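Local coordinates for protein M32 carboxypeptidase (Chitinophagaceae bacterium, PDB 7A03) that probably acts as a metal-dependent carboxypeptidase of the M32 (Taq) family, cleaving residues one at a time from the C-terminal end of peptides, at residues A[435-438]-A[442-445]. Residues are numbered along the deposited sequence; the frame is centred on the assembly and turned at random.
Sequences TAQK and DLDV
The amide nitrogen NE2 of Gln437 donates to OD1 of Asp444 at 2.9 Å, an almost straight bond with an N-H...O angle of 177°. OD1 lies in the amide plane of Gln437 and accepts through its syn lone pair, on the side of the other carboxylate oxygen; OD2 stands farther from NE2, at 3.5 Å. The amide and carboxylate planes are turned 78° against each other, and a single N-H is directed at one oxygen. Next to this bond, Leu443 points toward the last turn of helix 420-439. With CG anti to the backbone N (chi1 -177°), the leucine side chain extends toward that helix, and its CD2 comes to 3.7 Å from Ala436 C. The same methyl touches CB of Ala436 at 3.9 Å and, also at 3.9 Å, CG of Gln437, whose chain crosses the leucine at about a right angle. Helix 453-462 adds to these apolar contacts, with Trp458 against Ala436 and Leu455 against Leu443. With an alanine in place of this glutamine, the Asp444 carboxylate would probably lose its amide donor and the CD2 methyl of Leu443 the CG it rests against. The contact thus joins the end of helix 420-439 to the first turn of helix 443-448 across a short connection, through a buried leucine and a partly exposed hydrogen bond from a neutral amide to a carboxylate that probably carries a negative charge.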
loop_
_atom_site.group_PDB
_atom_site.type_symbol
_atom_site.label_atom_id
_atom_site.label_comp_id
_atom_site.label_asym_id
_atom_site.label_seq_id
_atom_site.Cartn_x
_atom_site.Cartn_y
_atom_site.Cartn_z
ATOM N N THR A 435 -19.355 3.039 -5.264
ATOM C CA THR A 435 -19.737 4.062 -6.228
ATOM C C THR A 435 -19.786 3.471 -7.628
ATOM O O THR A 435 -20.727 3.745 -8.390
ATOM C CB THR A 435 -18.779 5.248 -6.143
ATOM O OG1 THR A 435 -18.873 5.829 -4.832
ATOM C CG2 THR A 435 -19.146 6.310 -7.177
ATOM N N ALA A 436 -18.810 2.618 -7.966
ATOM C CA ALA A 436 -18.852 1.979 -9.277
ATOM C C ALA A 436 -20.124 1.161 -9.433
ATOM O O ALA A 436 -20.749 1.184 -10.498
ATOM C CB ALA A 436 -17.604 1.128 -9.516
ATOM N N GLN A 437 -20.567 0.499 -8.354
ATOM C CA GLN A 437 -21.779 -0.313 -8.457
ATOM C C GLN A 437 -22.995 0.553 -8.742
ATOM O O GLN A 437 -23.952 0.081 -9.370
ATOM C CB GLN A 437 -21.986 -1.126 -7.181
ATOM C CG GLN A 437 -20.988 -2.243 -6.970
ATOM C CD GLN A 437 -21.198 -2.900 -5.617
ATOM O OE1 GLN A 437 -20.971 -2.278 -4.587
ATOM N NE2 GLN A 437 -21.655 -4.148 -5.616
ATOM N N LYS A 438 -22.961 1.817 -8.304
ATOM C CA LYS A 438 -24.014 2.780 -8.599
ATOM C C LYS A 438 -23.884 3.320 -10.017
ATOM O O LYS A 438 -24.893 3.512 -10.705
ATOM C CB LYS A 438 -23.911 3.933 -7.595
ATOM C CG LYS A 438 -25.092 4.890 -7.539
ATOM C CD LYS A 438 -24.616 6.296 -7.183
ATOM C CE LYS A 438 -25.776 7.212 -6.813
ATOM N NZ LYS A 438 -26.912 7.120 -7.773
ATOM N N ASP A 442 -24.663 -2.357 -15.226
ATOM C CA ASP A 442 -24.680 -3.811 -15.132
ATOM C C ASP A 442 -23.406 -4.361 -14.493
ATOM O O ASP A 442 -22.966 -5.461 -14.828
ATOM C CB ASP A 442 -24.918 -4.422 -16.514
ATOM C CG ASP A 442 -26.147 -3.843 -17.204
ATOM O OD1 ASP A 442 -27.276 -4.290 -16.902
ATOM O OD2 ASP A 442 -25.983 -2.931 -18.046
ATOM N N LEU A 443 -22.818 -3.617 -13.555
ATOM C CA LEU A 443 -21.507 -3.990 -13.020
ATOM C C LEU A 443 -21.542 -5.344 -12.316
ATOM O O LEU A 443 -20.702 -6.217 -12.580
ATOM C CB LEU A 443 -20.995 -2.906 -12.067
ATOM C CG LEU A 443 -19.593 -3.231 -11.556
ATOM C CD1 LEU A 443 -18.579 -3.191 -12.700
ATOM C CD2 LEU A 443 -19.179 -2.290 -10.443
ATOM N N ASP A 444 -22.504 -5.531 -11.401
ATOM C CA ASP A 444 -22.553 -6.770 -10.632
ATOM C C ASP A 444 -22.838 -7.963 -11.530
ATOM O O ASP A 444 -22.234 -9.027 -11.360
ATOM C CB ASP A 444 -23.610 -6.682 -9.529
ATOM C CG ASP A 444 -23.255 -5.678 -8.449
ATOM O OD1 ASP A 444 -22.054 -5.483 -8.172
ATOM O OD2 ASP A 444 -24.192 -5.093 -7.857
ATOM N N VAL A 445 -23.771 -7.814 -12.474
ATOM C CA VAL A 445 -24.042 -8.892 -13.418
ATOM C C VAL A 445 -22.800 -9.227 -14.234
ATOM O O VAL A 445 -22.509 -10.406 -14.491
ATOM C CB VAL A 445 -25.238 -8.544 -14.319
ATOM C CG1 VAL A 445 -25.420 -9.620 -15.363
ATOM C CG2 VAL A 445 -26.509 -8.414 -13.497
#